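Side-chain contacts in acetyl-CoA acetyltransferase (Mycobacterium smegmatis, PDB 4EGV), which is a monomeric thiolase-like protein that probably carries out acyl transfer: residues V25-E30 and S384-A389; L45-A50 and A98-A103; L54-A59 and E290-Y295. All coordinates share one frame; numbering follows the deposited sequence.

Contact 1: residues V25-E30 and S384-A389; sequences VGQFTE and SMHGIA
Gln27 and His386 meet obliquely, amide and imidazole planes turned 53° apart, with the amide end of Gln27 beside ND1 of the ring and near the ring plane. The O and N of this amide may be interchanged in the model, so the nature of the pairing is left undecided. The aliphatic stem comes near the same ring atom from above the ring plane: CG of Gln27 is 3.4 Å from ND1 of His386. With CG set beside the backbone N (chi1 -79°) and the chain extended beyond it, the side chain of Gln27 reaches straight from the strand to the helix. There it also passes Ala389, whose CB is 4.1 Å from CD of Gln27. The strand is 20-29, set in the mixed sheet of the thiolase fold, and the helix is 383-397, which lies across it at -127° with the segment axes 8.3 Å apart. Helix 117-130 borders helix 383-397, touching Ile388, while Phe28 turns its side chain the other way, to helix 42-56. Two residues earlier on the same face of the strand, Val25 sets its CB against the methyl of Ala389, 3.8 Å away from CB to CB, and CG2 of Val25 comes 3.9 Å from O of Ala389. The small methyl of Ala389 thus sits between Val25 and Gln27, all three buried. The His386 ring also meets the ring of Phe376.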
loop_
_atom_site.group_PDB
_atom_site.type_symbol
_atom_site.label_atom_id
_atom_site.label_comp_id
_atom_site.label_asym_id
_atom_site.label_seq_id
_atom_site.Cartn_x
_atom_site.Cartn_y
_atom_site.Cartn_z
ATOM N N VAL A 25 2.440 -18.362 9.318
ATOM C CA VAL A 25 1.780 -17.499 8.335
ATOM C C VAL A 25 0.707 -18.309 7.590
ATOM O O VAL A 25 0.832 -19.524 7.389
ATOM C CB VAL A 25 2.809 -16.789 7.360
ATOM C CG1 VAL A 25 3.707 -15.865 8.115
ATOM C CG2 VAL A 25 3.626 -17.749 6.566
ATOM N N GLY A 26 -0.366 -17.661 7.188
ATOM C CA GLY A 26 -1.393 -18.413 6.519
ATOM C C GLY A 26 -2.027 -17.671 5.414
ATOM O O GLY A 26 -2.348 -16.538 5.567
ATOM N N GLN A 27 -2.213 -18.340 4.292
ATOM C CA GLN A 27 -2.989 -17.764 3.186
ATOM C C GLN A 27 -4.132 -18.665 2.742
ATOM O O GLN A 27 -4.045 -19.838 2.871
ATOM C CB GLN A 27 -2.062 -17.464 2.026
ATOM C CG GLN A 27 -1.308 -16.217 2.220
ATOM C CD GLN A 27 -0.304 -16.011 1.159
ATOM O OE1 GLN A 27 0.782 -16.611 1.185
ATOM N NE2 GLN A 27 -0.630 -15.143 0.202
ATOM N N PHE A 28 -5.202 -18.102 2.234
ATOM C CA PHE A 28 -6.289 -18.884 1.705
ATOM C C PHE A 28 -7.026 -18.154 0.610
ATOM O O PHE A 28 -7.310 -16.964 0.758
ATOM C CB PHE A 28 -7.270 -19.218 2.805
ATOM C CG PHE A 28 -8.401 -20.090 2.363
ATOM C CD1 PHE A 28 -8.191 -21.435 2.140
ATOM C CD2 PHE A 28 -9.684 -19.563 2.187
ATOM C CE1 PHE A 28 -9.235 -22.271 1.756
ATOM C CE2 PHE A 28 -10.734 -20.369 1.798
ATOM C CZ PHE A 28 -10.526 -21.730 1.586
ATOM N N THR A 29 -7.355 -18.880 -0.463
ATOM C CA THR A 29 -8.188 -18.369 -1.554
ATOM C C THR A 29 -9.318 -19.356 -1.866
ATOM O O THR A 29 -9.081 -20.560 -1.910
ATOM C CB THR A 29 -7.344 -18.101 -2.840
ATOM O OG1 THR A 29 -6.363 -17.114 -2.560
ATOM C CG2 THR A 29 -8.210 -17.597 -3.989
ATOM N N GLU A 30 -10.536 -18.838 -2.086
ATOM C CA GLU A 30 -11.699 -19.643 -2.554
ATOM C C GLU A 30 -12.241 -19.240 -3.949
ATOM O O GLU A 30 -12.342 -18.054 -4.275
ATOM C CB GLU A 30 -12.821 -19.594 -1.511
ATOM C CG GLU A 30 -14.075 -20.384 -1.868
ATOM C CD GLU A 30 -15.269 -20.016 -0.989
ATOM O OE1 GLU A 30 -15.402 -18.853 -0.521
ATOM O OE2 GLU A 30 -16.107 -20.899 -0.776
ATOM N N SER A 384 -1.123 -6.298 1.884
ATOM C CA SER A 384 0.212 -6.466 2.473
ATOM C C SER A 384 0.352 -7.621 3.451
ATOM O O SER A 384 1.439 -7.950 3.861
ATOM C CB SER A 384 0.734 -5.166 3.123
ATOM O OG SER A 384 1.419 -4.347 2.193
HETATM N N MSE A 385 -0.718 -8.256 3.848
HETATM C CA MSE A 385 -0.533 -9.364 4.737
HETATM C C MSE A 385 -0.136 -10.620 3.997
HETATM O O MSE A 385 0.499 -11.504 4.560
HETATM C CB MSE A 385 -1.797 -9.630 5.480
HETATM C CG MSE A 385 -1.579 -10.589 6.573
HETATM SE SE MSE A 385 -2.792 -10.127 7.872
HETATM C CE MSE A 385 -4.458 -10.408 6.976
ATOM N N HIS A 386 -0.566 -10.696 2.748
ATOM C CA HIS A 386 -0.080 -11.663 1.803
ATOM C C HIS A 386 1.430 -11.461 1.466
ATOM O O HIS A 386 2.173 -12.413 1.354
ATOM C CB HIS A 386 -0.970 -11.605 0.553
ATOM C CG HIS A 386 -2.372 -12.055 0.817
ATOM N ND1 HIS A 386 -2.714 -13.386 0.903
ATOM C CD2 HIS A 386 -3.506 -11.353 1.058
ATOM C CE1 HIS A 386 -4.000 -13.488 1.161
ATOM N NE2 HIS A 386 -4.502 -12.270 1.252
ATOM N N GLY A 387 1.824 -10.200 1.311
ATOM C CA GLY A 387 3.199 -9.770 1.208
ATOM C C GLY A 387 4.082 -10.251 2.340
ATOM O O GLY A 387 5.115 -10.869 2.101
ATOM N N ILE A 388 3.655 -9.968 3.565
ATOM C CA ILE A 388 4.314 -10.450 4.759
ATOM C C ILE A 388 4.416 -11.973 4.801
ATOM O O ILE A 388 5.467 -12.524 5.149
ATOM C CB ILE A 388 3.664 -9.892 6.042
ATOM C CG1 ILE A 388 3.721 -8.369 6.018
ATOM C CG2 ILE A 388 4.331 -10.426 7.280
ATOM C CD1 ILE A 388 2.952 -7.640 7.124
ATOM N N ALA A 389 3.335 -12.657 4.468
ATOM C CA ALA A 389 3.370 -14.102 4.448
ATOM C C ALA A 389 4.402 -14.611 3.429
ATOM O O ALA A 389 5.196 -15.452 3.765
ATOM C CB ALA A 389 1.998 -14.698 4.235
#

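Contact 2: residues L45-A50 and A98-A103; sequences LATEAA and ARNIGA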
loop_
_atom_site.group_PDB
_atom_site.type_symbol
_atom_site.label_atom_id
_atom_site.label_comp_id
_atom_site.label_asym_id
_atom_site.label_seq_id
_atom_site.Cartn_x
_atom_site.Cartn_y
_atom_site.Cartn_z
ATOM N N LEU A 45 -13.261 -16.993 5.922
ATOM C CA LEU A 45 -12.008 -16.847 5.172
ATOM C C LEU A 45 -10.768 -16.519 6.028
ATOM O O LEU A 45 -9.658 -17.017 5.801
ATOM C CB LEU A 45 -12.160 -15.775 4.107
ATOM C CG LEU A 45 -13.054 -16.042 2.889
ATOM C CD1 LEU A 45 -13.406 -14.769 2.134
ATOM C CD2 LEU A 45 -12.530 -17.109 1.953
ATOM N N ALA A 46 -10.986 -15.656 7.011
ATOM C CA ALA A 46 -9.991 -15.295 7.976
ATOM C C ALA A 46 -9.733 -16.476 8.877
ATOM O O ALA A 46 -8.648 -16.654 9.349
ATOM C CB ALA A 46 -10.470 -14.089 8.789
ATOM N N THR A 47 -10.746 -17.273 9.114
ATOM C CA THR A 47 -10.627 -18.493 9.916
ATOM C C THR A 47 -9.748 -19.542 9.229
ATOM O O THR A 47 -8.833 -20.051 9.796
ATOM C CB THR A 47 -12.042 -19.024 10.243
ATOM O OG1 THR A 47 -12.692 -18.045 11.066
ATOM C CG2 THR A 47 -11.989 -20.363 10.936
ATOM N N GLU A 48 -10.033 -19.836 7.984
ATOM C CA GLU A 48 -9.198 -20.709 7.217
ATOM C C GLU A 48 -7.714 -20.306 7.166
ATOM O O GLU A 48 -6.855 -21.146 7.361
ATOM C CB GLU A 48 -9.752 -20.855 5.805
ATOM C CG GLU A 48 -10.775 -21.955 5.660
ATOM C CD GLU A 48 -10.284 -23.352 6.077
ATOM O OE1 GLU A 48 -9.157 -23.754 5.756
ATOM O OE2 GLU A 48 -11.059 -24.075 6.717
ATOM N N ALA A 49 -7.428 -19.044 6.883
ATOM C CA ALA A 49 -6.056 -18.513 6.985
ATOM C C ALA A 49 -5.432 -18.591 8.387
ATOM O O ALA A 49 -4.262 -18.876 8.511
ATOM C CB ALA A 49 -6.000 -17.111 6.479
ATOM N N ALA A 50 -6.220 -18.357 9.429
ATOM C CA ALA A 50 -5.735 -18.415 10.804
ATOM C C ALA A 50 -5.362 -19.826 11.226
ATOM O O ALA A 50 -4.368 -20.027 11.967
ATOM C CB ALA A 50 -6.739 -17.807 11.758
ATOM N N ALA A 98 -11.611 -15.901 16.484
ATOM C CA ALA A 98 -10.999 -16.530 17.647
ATOM C C ALA A 98 -11.747 -17.793 18.098
ATOM O O ALA A 98 -11.117 -18.780 18.422
ATOM C CB ALA A 98 -10.921 -15.546 18.763
ATOM N N ARG A 99 -13.087 -17.752 18.083
ATOM C CA ARG A 99 -13.941 -18.799 18.629
ATOM C C ARG A 99 -13.790 -19.985 17.711
ATOM O O ARG A 99 -13.584 -21.139 18.143
ATOM C CB ARG A 99 -15.415 -18.323 18.729
ATOM C CG ARG A 99 -16.347 -19.010 19.839
ATOM C CD ARG A 99 -17.451 -18.007 20.410
ATOM N NE ARG A 99 -18.303 -17.476 19.321
ATOM C CZ ARG A 99 -18.477 -16.195 18.957
ATOM N NH1 ARG A 99 -17.906 -15.170 19.596
ATOM N NH2 ARG A 99 -19.261 -15.958 17.916
ATOM N N ASN A 100 -13.836 -19.676 16.435
ATOM C CA ASN A 100 -13.650 -20.667 15.400
ATOM C C ASN A 100 -12.354 -21.499 15.382
ATOM O O ASN A 100 -12.351 -22.636 14.907
ATOM C CB ASN A 100 -13.769 -19.988 14.056
ATOM C CG ASN A 100 -15.186 -19.731 13.656
ATOM O OD1 ASN A 100 -16.129 -20.230 14.255
ATOM N ND2 ASN A 100 -15.346 -18.942 12.637
ATOM N N ILE A 101 -11.265 -20.910 15.883
ATOM C CA ILE A 101 -9.962 -21.565 15.972
ATOM C C ILE A 101 -9.640 -22.115 17.372
ATOM O O ILE A 101 -8.614 -22.729 17.559
ATOM C CB ILE A 101 -8.827 -20.624 15.467
ATOM C CG1 ILE A 101 -8.680 -19.415 16.379
ATOM C CG2 ILE A 101 -9.069 -20.189 14.043
ATOM C CD1 ILE A 101 -7.384 -18.769 16.309
ATOM N N GLY A 102 -10.501 -21.882 18.352
ATOM C CA GLY A 102 -10.301 -22.413 19.699
ATOM C C GLY A 102 -9.529 -21.503 20.626
ATOM O O GLY A 102 -8.925 -21.959 21.561
ATOM N N ALA A 103 -9.555 -20.206 20.349
ATOM C CA ALA A 103 -8.870 -19.190 21.151
ATOM C C ALA A 103 -9.864 -18.456 22.043
ATOM O O ALA A 103 -11.048 -18.328 21.690
ATOM C CB ALA A 103 -8.120 -18.179 20.247
#
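Asn100 reaches across to Thr47, the two side chains crossing at about a right angle. From its CB outward, Asn100 first meets both branches of the threonine: CB lies 3.6 Å from CG2 of Thr47 and 3.7 Å from OG1 of Thr47. The amide carbon CG follows at 4.0 Å from OG1 of Thr47, and the terminal ND2 makes the bond, donating to OG1 of Thr47 over 3.2 Å. It is almost straight, with an N-H...O angle of 170°, and OG1 lies only 6° out of the amide plane of Asn100. Thr47 offers that oxygen because OG1 stands beside its own backbone N (chi1 -64°), where it also bonds to O of Val43, one turn earlier in helix 42-56. One turn after Thr47, CB of Ala50 meets CG2 of Ile101, the residue after Asn100, at 4.0 Å. Both residues also touch Leu138 of strand 136-143, so helices 42-56 and 93-101 meet over that strand of the thiolase-fold sheet. Just past Ile101 the second helix closes in a Schellman motif: Gly102 takes positive phi, and Ala103 N bonds back to Ala98 O at 2.9 Å. Chemically, the hydroxyl of Thr47 is used twice, as donor to a carbonyl of its own helix and as acceptor for Asn100, which fixes its rotation beside the apolar Ala50 and Ile101 pair.

Contact 3: residues L54-A59 and E290-Y295; sequences LHDCGA and EEKWVY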
loop_
_atom_site.group_PDB
_atom_site.type_symbol
_atom_site.label_atom_id
_atom_site.label_comp_id
_atom_site.label_asym_id
_atom_site.label_seq_id
_atom_site.Cartn_x
_atom_site.Cartn_y
_atom_site.Cartn_z
ATOM N N LEU A 54 -1.631 -21.341 12.388
ATOM C CA LEU A 54 -1.460 -22.199 13.534
ATOM C C LEU A 54 -0.837 -23.520 13.159
ATOM O O LEU A 54 -0.155 -24.140 13.955
ATOM C CB LEU A 54 -2.814 -22.478 14.150
ATOM C CG LEU A 54 -3.242 -21.769 15.439
ATOM C CD1 LEU A 54 -2.919 -20.299 15.432
ATOM C CD2 LEU A 54 -4.710 -22.016 15.632
ATOM N N HIS A 55 -1.088 -23.977 11.947
ATOM C CA HIS A 55 -0.446 -25.190 11.504
ATOM C C HIS A 55 0.969 -25.030 10.991
ATOM O O HIS A 55 1.798 -25.941 11.142
ATOM C CB HIS A 55 -1.235 -25.895 10.432
ATOM C CG HIS A 55 -0.998 -27.369 10.457
ATOM N ND1 HIS A 55 -0.221 -28.033 9.525
ATOM C CD2 HIS A 55 -1.363 -28.296 11.377
ATOM C CE1 HIS A 55 -0.174 -29.316 9.838
ATOM N NE2 HIS A 55 -0.853 -29.501 10.958
ATOM N N ASP A 56 1.207 -23.883 10.370
ATOM C CA ASP A 56 2.470 -23.525 9.819
ATOM C C ASP A 56 3.560 -23.520 10.881
ATOM O O ASP A 56 4.687 -23.879 10.579
ATOM C CB ASP A 56 2.359 -22.161 9.173
ATOM C CG ASP A 56 3.565 -21.807 8.343
ATOM O OD1 ASP A 56 3.815 -22.525 7.342
ATOM O OD2 ASP A 56 4.228 -20.792 8.692
ATOM N N CYS A 57 3.223 -23.185 12.103
ATOM C CA CYS A 57 4.210 -23.081 13.165
ATOM C C CYS A 57 4.817 -24.342 13.707
ATOM O O CYS A 57 5.725 -24.266 14.472
ATOM C CB CYS A 57 3.698 -22.217 14.315
ATOM S SG CYS A 57 2.705 -22.953 15.515
ATOM N N GLY A 58 4.311 -25.489 13.306
ATOM C CA GLY A 58 4.860 -26.770 13.684
ATOM C C GLY A 58 4.677 -27.256 15.094
ATOM O O GLY A 58 5.357 -28.133 15.537
ATOM N N ALA A 59 3.736 -26.690 15.801
ATOM C CA ALA A 59 3.454 -27.095 17.146
ATOM C C ALA A 59 2.030 -27.465 17.121
ATOM O O ALA A 59 1.409 -27.348 16.121
ATOM C CB ALA A 59 3.651 -25.985 18.058
ATOM N N GLU A 290 12.833 -23.934 15.687
ATOM C CA GLU A 290 13.590 -22.731 15.420
ATOM C C GLU A 290 13.716 -22.364 13.928
ATOM O O GLU A 290 13.759 -21.193 13.615
ATOM C CB GLU A 290 14.952 -22.775 16.146
ATOM C CG GLU A 290 15.690 -21.446 16.114
ATOM C CD GLU A 290 16.700 -21.265 17.221
ATOM O OE1 GLU A 290 16.761 -22.107 18.149
ATOM O OE2 GLU A 290 17.428 -20.255 17.159
ATOM N N GLU A 291 13.743 -23.335 13.018
ATOM C CA GLU A 291 13.776 -23.007 11.583
ATOM C C GLU A 291 12.521 -22.222 11.061
ATOM O O GLU A 291 12.542 -21.659 9.960
ATOM C CB GLU A 291 14.193 -24.208 10.689
ATOM C CG GLU A 291 13.157 -25.298 10.454
ATOM C CD GLU A 291 13.256 -26.426 11.468
ATOM O OE1 GLU A 291 13.816 -26.181 12.565
ATOM O OE2 GLU A 291 12.768 -27.556 11.183
ATOM N N LYS A 292 11.478 -22.139 11.894
ATOM C CA LYS A 292 10.262 -21.359 11.608
ATOM C C LYS A 292 10.292 -19.888 12.035
ATOM O O LYS A 292 9.487 -19.109 11.568
ATOM C CB LYS A 292 9.040 -22.006 12.278
ATOM C CG LYS A 292 8.671 -23.382 11.793
ATOM C CD LYS A 292 7.960 -23.378 10.487
ATOM C CE LYS A 292 7.803 -24.814 9.991
ATOM N NZ LYS A 292 6.823 -24.925 8.889
ATOM N N TRP A 293 11.190 -19.527 12.938
ATOM C CA TRP A 293 11.259 -18.169 13.444
ATOM C C TRP A 293 11.835 -17.161 12.440
ATOM O O TRP A 293 12.917 -17.350 11.877
ATOM C CB TRP A 293 12.112 -18.105 14.695
ATOM C CG TRP A 293 11.768 -19.020 15.746
ATOM C CD1 TRP A 293 10.816 -19.969 15.722
ATOM C CD2 TRP A 293 12.402 -19.110 17.023
ATOM N NE1 TRP A 293 10.801 -20.658 16.904
ATOM C CE2 TRP A 293 11.769 -20.153 17.723
ATOM C CE3 TRP A 293 13.436 -18.400 17.652
ATOM C CZ2 TRP A 293 12.139 -20.519 19.012
ATOM C CZ3 TRP A 293 13.797 -18.752 18.923
ATOM C CH2 TRP A 293 13.141 -19.799 19.600
ATOM N N VAL A 294 11.098 -16.073 12.270
ATOM C CA VAL A 294 11.516 -14.915 11.498
ATOM C C VAL A 294 11.418 -13.642 12.366
ATOM O O VAL A 294 10.433 -13.390 13.036
ATOM C CB VAL A 294 10.677 -14.815 10.222
ATOM C CG1 VAL A 294 11.121 -13.716 9.378
ATOM C CG2 VAL A 294 10.775 -16.101 9.464
ATOM N N TYR A 295 12.469 -12.841 12.346
ATOM C CA TYR A 295 12.530 -11.569 13.085
ATOM C C TYR A 295 12.081 -10.373 12.255
ATOM O O TYR A 295 12.321 -10.277 11.082
ATOM C CB TYR A 295 13.951 -11.336 13.629
ATOM C CG TYR A 295 14.424 -12.464 14.483
ATOM C CD1 TYR A 295 14.405 -12.341 15.852
ATOM C CD2 TYR A 295 14.841 -13.672 13.924
ATOM C CE1 TYR A 295 14.805 -13.366 16.673
ATOM C CE2 TYR A 295 15.223 -14.704 14.721
ATOM C CZ TYR A 295 15.214 -14.547 16.121
ATOM O OH TYR A 295 15.604 -15.570 16.974
#
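Near the C-terminal end of helix 42-56, the backbone carbonyl of Asp56 accepts a hydrogen bond from the ammonium of Lys292, which reaches over from the 3-10 segment 290-292 just ahead of strand 294-303. NZ of Lys292 donates to O of Asp56 at 2.9 Å, lying in the carbonyl plane with a C=O...N angle of 158°. The lysine gets there by a bend at chi2 (-77°) followed by an extended end. Its stem runs alongside the same carbonyl: CD and CE of Lys292 each come 3.3 Å from O of Asp56, and CG of Lys292 is 4.1 Å from O of Cys57. Gly58, the first residue to leave helical geometry, takes positive phi beside the lysine stem. The carboxylate of Asp56 lies near the ammonium without forming a salt bridge to it, OD1 of Asp56 being 4.1 Å from NZ of Lys292. Its other oxygen, OD2, is committed to a salt bridge with Arg396 and a hydrogen bond from the backbone N of Val25. Arg396 in turn donates through NE to O of Lys292, so it links both sides of the contact. A positive group is thereby set against a carbonyl at the helix end expected to carry partial negative charge, and Asp56 and Lys292 probably stabilise each other further through longer-range attraction.

Overall arrangement
From the N terminus the chain runs through strand 20-29, whose residues 25-30 pack on helix 383-397 much later in the chain, so contact 1 closes the longest loop and both other contacts nest inside it. Helix 42-56 comes next and serves contacts 2 and 3: its middle meets the end of helix 93-101, closing a short loop, and its C-terminal part meets residues 290-295. Contacts 2 and 3 cross, since their segments alternate along the chain. Strand 20-29 is thus held between helix 383-397 and helix 42-56, the probable hydrogen bond from Val25 N to Asp56 OD2 joining contacts 1 and 3, while contact 3 ties helix 42-56 to the start of neighbouring strand 294-303.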